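Local coordinates for protein coronin (Toxoplasma gondii, PDB 4OZU) that probably binds actin filaments as a member of the coronin family, this chain being its WD40 beta-propeller domain, at residues 166-180 with 189-201. Residues are numbered along the deposited sequence; the frame is centred on the assembly and turned at random.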
ATOM      1  N   PHE A 166      -2.881 -21.230  -6.403  1.00 21.99           N
ATOM      2  CA  PHE A 166      -2.144 -21.904  -7.465  1.00 27.50           C
ATOM      3  C   PHE A 166      -0.660 -22.066  -7.156  1.00 27.28           C
ATOM      4  O   PHE A 166       0.029 -22.841  -7.809  1.00 31.36           O
ATOM      5  CB  PHE A 166      -2.324 -21.162  -8.794  1.00 26.00           C
ATOM      6  CG  PHE A 166      -1.749 -19.770  -8.818  1.00 23.43           C
ATOM      7  CD1 PHE A 166      -0.426 -19.552  -9.173  1.00 22.40           C
ATOM      8  CD2 PHE A 166      -2.548 -18.673  -8.534  1.00 22.69           C
ATOM      9  CE1 PHE A 166       0.095 -18.272  -9.226  1.00 23.09           C
ATOM     10  CE2 PHE A 166      -2.033 -17.388  -8.576  1.00 23.46           C
ATOM     11  CZ  PHE A 166      -0.709 -17.186  -8.924  1.00 23.30           C
ATOM     12  N   ALA A 167      -0.173 -21.339  -6.161  1.00 27.69           N
ATOM     13  CA  ALA A 167       1.219 -21.458  -5.750  1.00 26.45           C
ATOM     14  C   ALA A 167       1.375 -20.951  -4.329  1.00 24.70           C
ATOM     15  O   ALA A 167       0.671 -20.040  -3.902  1.00 23.15           O
ATOM     16  CB  ALA A 167       2.123 -20.691  -6.694  1.00 29.89           C
ATOM     17  N   SER A 168       2.299 -21.556  -3.600  1.00 23.24           N
ATOM     18  CA  SER A 168       2.601 -21.136  -2.243  1.00 25.42           C
ATOM     19  C   SER A 168       4.087 -21.289  -2.016  1.00 29.08           C
ATOM     20  O   SER A 168       4.718 -22.186  -2.575  1.00 29.17           O
ATOM     21  CB  SER A 168       1.817 -21.960  -1.219  1.00 35.10           C
ATOM     22  OG  SER A 168       0.427 -21.696  -1.306  1.00 34.81           O
ATOM     23  N   VAL A 169       4.641 -20.400  -1.206  1.00 21.73           N
ATOM     24  CA  VAL A 169       6.035 -20.485  -0.805  1.00 22.18           C
ATOM     25  C   VAL A 169       6.092 -20.237   0.690  1.00 20.27           C
ATOM     26  O   VAL A 169       5.532 -19.250   1.174  1.00 28.00           O
ATOM     27  CB  VAL A 169       6.916 -19.464  -1.561  1.00 30.66           C
ATOM     28  CG1 VAL A 169       8.317 -19.417  -0.981  1.00 37.74           C
ATOM     29  CG2 VAL A 169       6.968 -19.804  -3.045  1.00 30.75           C
ATOM     30  N   LYS A 170       6.752 -21.130   1.423  1.00 22.94           N
ATOM     31  CA  LYS A 170       6.827 -20.993   2.872  1.00 22.32           C
ATOM     32  C   LYS A 170       8.247 -20.749   3.374  1.00 23.71           C
ATOM     33  O   LYS A 170       9.155 -21.556   3.150  1.00 24.37           O
ATOM     34  CB  LYS A 170       6.260 -22.222   3.568  1.00 26.29           C
ATOM     35  CG  LYS A 170       6.225 -22.039   5.077  1.00 45.23           C
ATOM     36  CD  LYS A 170       5.661 -23.224   5.812  1.00 59.13           C
ATOM     37  CE  LYS A 170       5.470 -22.878   7.282  1.00 57.35           C
ATOM     38  NZ  LYS A 170       6.680 -22.240   7.880  1.00 29.97           N
ATOM     39  N   PHE A 171       8.401 -19.636   4.083  1.00 23.81           N
ATOM     40  CA  PHE A 171       9.627 -19.306   4.788  1.00 24.66           C
ATOM     41  C   PHE A 171       9.535 -19.807   6.218  1.00 28.29           C
ATOM     42  O   PHE A 171       8.452 -20.123   6.705  1.00 30.51           O
ATOM     43  CB  PHE A 171       9.873 -17.797   4.754  1.00 33.23           C
ATOM     44  CG  PHE A 171       9.979 -17.252   3.367  1.00 25.34           C
ATOM     45  CD1 PHE A 171      11.183 -17.287   2.688  1.00 28.48           C
ATOM     46  CD2 PHE A 171       8.867 -16.747   2.726  1.00 24.65           C
ATOM     47  CE1 PHE A 171      11.276 -16.811   1.403  1.00 30.93           C
ATOM     48  CE2 PHE A 171       8.955 -16.266   1.441  1.00 22.44           C
ATOM     49  CZ  PHE A 171      10.159 -16.298   0.780  1.00 26.15           C
ATOM     50  N   GLN A 172      10.679 -19.887   6.886  1.00 28.14           N
ATOM     51  CA  GLN A 172      10.731 -20.425   8.236  1.00 28.50           C
ATOM     52  C   GLN A 172      10.194 -19.455   9.291  1.00 38.86           C
ATOM     53  O   GLN A 172       9.729 -19.885  10.345  1.00 32.20           O
ATOM     54  CB  GLN A 172      12.164 -20.820   8.588  1.00 36.27           C
ATOM     55  CG  GLN A 172      12.759 -21.858   7.656  1.00 39.96           C
ATOM     56  CD  GLN A 172      14.090 -22.394   8.152  1.00 54.00           C
ATOM     57  OE1 GLN A 172      14.263 -22.656   9.343  1.00 67.85           O
ATOM     58  NE2 GLN A 172      15.039 -22.558   7.237  1.00 63.77           N
ATOM     59  N   GLU A 173      10.257 -18.155   9.009  1.00 28.83           N
ATOM     60  CA  GLU A 173       9.846 -17.139   9.977  1.00 31.74           C
ATOM     61  C   GLU A 173       8.661 -16.325   9.467  1.00 26.08           C
ATOM     62  O   GLU A 173       8.369 -16.329   8.275  1.00 24.40           O
ATOM     63  CB  GLU A 173      11.021 -16.216  10.299  1.00 30.89           C
ATOM     64  CG  GLU A 173      12.188 -16.935  10.961  1.00 40.21           C
ATOM     65  CD  GLU A 173      11.822 -17.532  12.306  1.00 94.93           C
ATOM     66  OE1 GLU A 173      11.237 -16.805  13.139  1.00134.95           O
ATOM     67  OE2 GLU A 173      12.118 -18.725  12.533  1.00 92.89           O
ATOM     68  N   SER A 174       7.982 -15.644  10.387  1.00 29.19           N
ATOM     69  CA  SER A 174       6.757 -14.907  10.070  1.00 25.20           C
ATOM     70  C   SER A 174       6.994 -13.814   9.039  1.00 23.41           C
ATOM     71  O   SER A 174       8.040 -13.174   9.035  1.00 25.97           O
ATOM     72  CB  SER A 174       6.162 -14.276  11.332  1.00 32.92           C
ATOM     73  OG  SER A 174       5.953 -15.246  12.344  1.00 55.29           O
ATOM     74  N   LEU A 175       6.004 -13.599   8.185  1.00 27.15           N
ATOM     75  CA  LEU A 175       6.030 -12.489   7.237  1.00 20.90           C
ATOM     76  C   LEU A 175       5.711 -11.154   7.912  1.00 22.52           C
ATOM     77  O   LEU A 175       4.903 -11.093   8.838  1.00 25.29           O
ATOM     78  CB  LEU A 175       5.043 -12.753   6.109  1.00 24.42           C
ATOM     79  CG  LEU A 175       5.557 -13.811   5.135  1.00 37.28           C
ATOM     80  CD1 LEU A 175       4.421 -14.662   4.609  1.00 31.27           C
ATOM     81  CD2 LEU A 175       6.307 -13.132   3.996  1.00 40.14           C
ATOM     82  N   LEU A 176       6.353 -10.089   7.433  1.00 23.66           N
ATOM     83  CA  LEU A 176       6.175  -8.750   7.990  1.00 23.91           C
ATOM     84  C   LEU A 176       5.697  -7.776   6.915  1.00 22.68           C
ATOM     85  O   LEU A 176       5.105  -6.739   7.228  1.00 30.80           O
ATOM     86  CB  LEU A 176       7.481  -8.247   8.608  1.00 27.58           C
ATOM     87  CG  LEU A 176       7.955  -8.957   9.878  1.00 32.45           C
ATOM     88  CD1 LEU A 176       9.367  -8.534  10.226  1.00 58.99           C
ATOM     89  CD2 LEU A 176       7.012  -8.669  11.031  1.00 39.15           C
ATOM     90  N   SER A 177       5.953  -8.110   5.654  1.00 20.67           N
ATOM     91  CA  SER A 177       5.423  -7.329   4.544  1.00 20.58           C
ATOM     92  C   SER A 177       5.509  -8.135   3.259  1.00 23.96           C
ATOM     93  O   SER A 177       6.330  -9.046   3.138  1.00 23.34           O
ATOM     94  CB  SER A 177       6.176  -6.001   4.400  1.00 23.91           C
ATOM     95  OG  SER A 177       7.460  -6.192   3.837  1.00 26.16           O
ATOM     96  N   ALA A 178       4.639  -7.812   2.309  1.00 24.16           N
ATOM     97  CA  ALA A 178       4.634  -8.474   1.013  1.00 23.79           C
ATOM     98  C   ALA A 178       4.082  -7.496  -0.011  1.00 28.31           C
ATOM     99  O   ALA A 178       3.006  -6.943   0.184  1.00 26.53           O
ATOM    100  CB  ALA A 178       3.811  -9.751   1.052  1.00 25.29           C
ATOM    101  N   LYS A 179       4.841  -7.258  -1.077  1.00 21.21           N
ATOM    102  CA  LYS A 179       4.475  -6.268  -2.081  1.00 21.75           C
ATOM    103  C   LYS A 179       4.813  -6.766  -3.484  1.00 19.04           C
ATOM    104  O   LYS A 179       5.796  -7.472  -3.674  1.00 16.55           O
ATOM    105  CB  LYS A 179       5.197  -4.939  -1.826  1.00 19.09           C
ATOM    106  CG  LYS A 179       4.816  -4.234  -0.538  1.00 22.82           C
ATOM    107  CD  LYS A 179       3.473  -3.533  -0.662  1.00 36.12           C
ATOM    108  CE  LYS A 179       3.037  -2.950   0.671  1.00 49.76           C
ATOM    109  NZ  LYS A 179       1.696  -2.315   0.584  1.00 64.32           N
ATOM    110  N   TRP A 180       3.987  -6.384  -4.451  1.00 20.08           N
ATOM    111  CA  TRP A 180       4.195  -6.730  -5.856  1.00 16.23           C
ATOM    112  C   TRP A 180       5.055  -5.714  -6.616  1.00 21.24           C
ATOM    113  O   TRP A 180       4.906  -4.498  -6.446  1.00 19.36           O
ATOM    114  CB  TRP A 180       2.867  -6.804  -6.598  1.00 18.00           C
ATOM    115  CG  TRP A 180       1.974  -7.934  -6.295  1.00 21.19           C
ATOM    116  CD1 TRP A 180       0.890  -7.933  -5.462  1.00 22.23           C
ATOM    117  CD2 TRP A 180       2.035  -9.231  -6.878  1.00 18.99           C
ATOM    118  NE1 TRP A 180       0.285  -9.168  -5.479  1.00 19.70           N
ATOM    119  CE2 TRP A 180       0.971  -9.982  -6.344  1.00 21.11           C
ATOM    120  CE3 TRP A 180       2.895  -9.838  -7.795  1.00 18.79           C
ATOM    121  CZ2 TRP A 180       0.747 -11.306  -6.703  1.00 18.91           C
ATOM    122  CZ3 TRP A 180       2.673 -11.146  -8.146  1.00 17.91           C
ATOM    123  CH2 TRP A 180       1.606 -11.870  -7.604  1.00 18.92           C
ATOM    124  N   CYS A 189       9.044  -9.815  -0.128  1.00 21.62           N
ATOM    125  CA  CYS A 189       8.541  -9.888   1.235  1.00 22.15           C
ATOM    126  C   CYS A 189       9.679  -9.842   2.238  1.00 23.07           C
ATOM    127  O   CYS A 189      10.809 -10.200   1.923  1.00 25.52           O
ATOM    128  CB  CYS A 189       7.709 -11.154   1.444  1.00 24.22           C
ATOM    129  SG  CYS A 189       8.583 -12.699   1.111  1.00 28.60           S
ATOM    130  N   THR A 190       9.367  -9.360   3.436  1.00 21.16           N
ATOM    131  CA  THR A 190      10.299  -9.388   4.547  1.00 20.26           C
ATOM    132  C   THR A 190       9.818 -10.394   5.575  1.00 25.43           C
ATOM    133  O   THR A 190       8.616 -10.591   5.749  1.00 23.93           O
ATOM    134  CB  THR A 190      10.444  -8.011   5.207  1.00 22.75           C
ATOM    135  OG1 THR A 190       9.147  -7.506   5.534  1.00 21.27           O
ATOM    136  CG2 THR A 190      11.145  -7.032   4.256  1.00 22.32           C
ATOM    137  N   THR A 191      10.762 -11.034   6.247  1.00 23.60           N
ATOM    138  CA  THR A 191      10.431 -11.984   7.299  1.00 25.76           C
ATOM    139  C   THR A 191      11.174 -11.636   8.573  1.00 26.90           C
ATOM    140  O   THR A 191      12.091 -10.809   8.576  1.00 31.13           O
ATOM    141  CB  THR A 191      10.750 -13.432   6.878  1.00 35.11           C
ATOM    142  OG1 THR A 191      12.019 -13.476   6.215  1.00 34.12           O
ATOM    143  CG2 THR A 191       9.682 -13.946   5.928  1.00 39.56           C
ATOM    144  N   LYS A 192      10.759 -12.272   9.663  1.00 27.11           N
ATOM    145  CA  LYS A 192      11.261 -11.950  10.985  1.00 26.96           C
ATOM    146  C   LYS A 192      12.732 -12.334  11.163  1.00 29.39           C
ATOM    147  O   LYS A 192      13.381 -11.883  12.106  1.00 36.06           O
ATOM    148  CB  LYS A 192      10.397 -12.644  12.034  1.00 28.38           C
ATOM    149  CG  LYS A 192      10.376 -11.956  13.383  1.00 36.33           C
ATOM    150  CD  LYS A 192       9.490 -12.714  14.358  1.00 62.68           C
ATOM    151  CE  LYS A 192       9.981 -12.566  15.787  1.00 65.56           C
ATOM    152  NZ  LYS A 192       9.315 -13.531  16.701  1.00 64.50           N
ATOM    153  N   ASP A 193      13.263 -13.158  10.260  1.00 32.83           N
ATOM    154  CA  ASP A 193      14.689 -13.496  10.296  1.00 32.57           C
ATOM    155  C   ASP A 193      15.541 -12.403   9.651  1.00 34.96           C
ATOM    156  O   ASP A 193      16.727 -12.611   9.398  1.00 34.08           O
ATOM    157  CB  ASP A 193      14.958 -14.836   9.603  1.00 47.60           C
ATOM    158  CG  ASP A 193      14.565 -14.834   8.141  1.00 45.60           C
ATOM    159  OD1 ASP A 193      13.754 -13.976   7.737  1.00 43.54           O
ATOM    160  OD2 ASP A 193      15.067 -15.697   7.390  1.00 56.20           O
ATOM    161  N   LYS A 194      14.926 -11.247   9.393  1.00 31.33           N
ATOM    162  CA  LYS A 194      15.615 -10.058   8.873  1.00 34.14           C
ATOM    163  C   LYS A 194      15.971 -10.214   7.399  1.00 35.85           C
ATOM    164  O   LYS A 194      16.865  -9.538   6.893  1.00 32.61           O
ATOM    165  CB  LYS A 194      16.885  -9.756   9.674  1.00 33.80           C
ATOM    166  CG  LYS A 194      16.744  -9.876  11.192  1.00 37.92           C
ATOM    167  CD  LYS A 194      18.057  -9.597  11.898  1.00 42.82           C
ATOM    168  CE  LYS A 194      18.002 -10.049  13.352  1.00 47.82           C
ATOM    169  NZ  LYS A 194      19.131  -9.521  14.159  1.00 55.61           N
ATOM    170  N   ALA A 195      15.263 -11.103   6.713  1.00 28.88           N
ATOM    171  CA  ALA A 195      15.535 -11.370   5.312  1.00 29.57           C
ATOM    172  C   ALA A 195      14.547 -10.639   4.415  1.00 23.76           C
ATOM    173  O   ALA A 195      13.367 -10.492   4.746  1.00 25.22           O
ATOM    174  CB  ALA A 195      15.487 -12.859   5.037  1.00 28.93           C
ATOM    175  N   LEU A 196      15.059 -10.170   3.283  1.00 22.29           N
ATOM    176  CA  LEU A 196      14.236  -9.718   2.176  1.00 19.70           C
ATOM    177  C   LEU A 196      14.254 -10.818   1.127  1.00 19.37           C
ATOM    178  O   LEU A 196      15.326 -11.210   0.666  1.00 23.75           O
ATOM    179  CB  LEU A 196      14.765  -8.405   1.600  1.00 19.87           C
ATOM    180  CG  LEU A 196      14.097  -7.916   0.312  1.00 20.55           C
ATOM    181  CD1 LEU A 196      12.670  -7.457   0.573  1.00 21.83           C
ATOM    182  CD2 LEU A 196      14.917  -6.809  -0.298  1.00 24.94           C
ATOM    183  N   ASN A 197      13.074 -11.310   0.759  1.00 21.72           N
ATOM    184  CA  ASN A 197      12.952 -12.426  -0.166  1.00 20.10           C
ATOM    185  C   ASN A 197      12.189 -12.024  -1.409  1.00 20.75           C
ATOM    186  O   ASN A 197      11.185 -11.314  -1.328  1.00 22.38           O
ATOM    187  CB  ASN A 197      12.248 -13.613   0.503  1.00 21.56           C
ATOM    188  CG  ASN A 197      12.787 -13.906   1.889  1.00 24.46           C
ATOM    189  OD1 ASN A 197      13.885 -14.443   2.043  1.00 30.44           O
ATOM    190  ND2 ASN A 197      12.008 -13.560   2.911  1.00 34.61           N
ATOM    191  N   ILE A 198      12.682 -12.480  -2.557  1.00 19.60           N
ATOM    192  CA  ILE A 198      12.025 -12.248  -3.834  1.00 18.76           C
ATOM    193  C   ILE A 198      11.411 -13.556  -4.324  1.00 20.16           C
ATOM    194  O   ILE A 198      12.083 -14.590  -4.362  1.00 20.84           O
ATOM    195  CB  ILE A 198      13.000 -11.716  -4.899  1.00 21.25           C
ATOM    196  CG1 ILE A 198      13.857 -10.574  -4.341  1.00 20.25           C
ATOM    197  CG2 ILE A 198      12.229 -11.280  -6.130  1.00 22.70           C
ATOM    198  CD1 ILE A 198      13.064  -9.379  -3.846  1.00 19.71           C
ATOM    199  N   VAL A 199      10.142 -13.490  -4.721  1.00 21.27           N
ATOM    200  CA  VAL A 199       9.367 -14.680  -5.075  1.00 22.00           C
ATOM    201  C   VAL A 199       8.786 -14.569  -6.470  1.00 23.49           C
ATOM    202  O   VAL A 199       8.179 -13.551  -6.807  1.00 21.75           O
ATOM    203  CB  VAL A 199       8.208 -14.908  -4.092  1.00 22.07           C
ATOM    204  CG1 VAL A 199       7.443 -16.175  -4.449  1.00 26.55           C
ATOM    205  CG2 VAL A 199       8.736 -14.985  -2.660  1.00 22.47           C
ATOM    206  N   ASP A 200       8.979 -15.625  -7.264  1.00 24.03           N
ATOM    207  CA  ASP A 200       8.355 -15.757  -8.578  1.00 22.49           C
ATOM    208  C   ASP A 200       7.175 -16.726  -8.466  1.00 22.44           C
ATOM    209  O   ASP A 200       7.373 -17.939  -8.384  1.00 25.78           O
ATOM    210  CB  ASP A 200       9.375 -16.249  -9.607  1.00 22.77           C
ATOM    211  CG  ASP A 200       8.817 -16.294 -11.031  1.00 26.63           C
ATOM    212  OD1 ASP A 200       7.604 -16.533 -11.211  1.00 24.84           O
ATOM    213  OD2 ASP A 200       9.612 -16.100 -11.975  1.00 32.37           O
ATOM    214  N   PRO A 201       5.941 -16.199  -8.452  1.00 21.52           N
ATOM    215  CA  PRO A 201       4.799 -17.102  -8.239  1.00 22.35           C
ATOM    216  C   PRO A 201       4.524 -18.058  -9.396  1.00 24.65           C
ATOM    217  O   PRO A 201       4.084 -19.178  -9.159  1.00 26.68           O
ATOM    218  CB  PRO A 201       3.625 -16.145  -8.054  1.00 18.74           C
ATOM    219  CG  PRO A 201       4.052 -14.871  -8.726  1.00 20.66           C
ATOM    220  CD  PRO A 201       5.528 -14.787  -8.520  1.00 23.49           C
TER
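F171 lies against N197 at the seam between two propeller blades, with the ring and the side-chain amide stacked, their planes 23° apart. N197 comes from the opposite direction and sets ND2 over one face of the ring, toward its rim, while CG is 3.3 Å from F171 CE1. V199 CG2 meets the ring edge in plane, and C189 SG approaches obliquely, 3.6 Å from F171 CE2. C189 chi1 of 58° sets SG between the backbone N and the carbonyl carbon, where it reaches the ring. Two residues before F171, on strand 164-170, V169 CG2 packs against V199 CG1 at 3.9 Å, the two side chains running in opposite senses.

Beyond the connecting residues 171-174, strand 175-180 pairs antiparallel with 189-191, the inner hairpin of the next blade, with a beta bulge between L175 and S177. L176 N bonds to T190 O (2.9 Å), T190 N to S177 O (3.1 Å), and K192 N, in the turn T191-K194, to S174 O (2.9 Å). On the side of the sheet bearing S177 and T190, S177 OG donates to T190 OG1 at 2.7 Å; S177 OG is also bonded to C221 N and T190 OG1 to C219 O.

N197 OD1 bonds to S209 OG and ND2 only weakly to T191 OG1, so polar contacts on both ends of the amide probably fix its rotation, presenting a flat surface to F171 where the blades join.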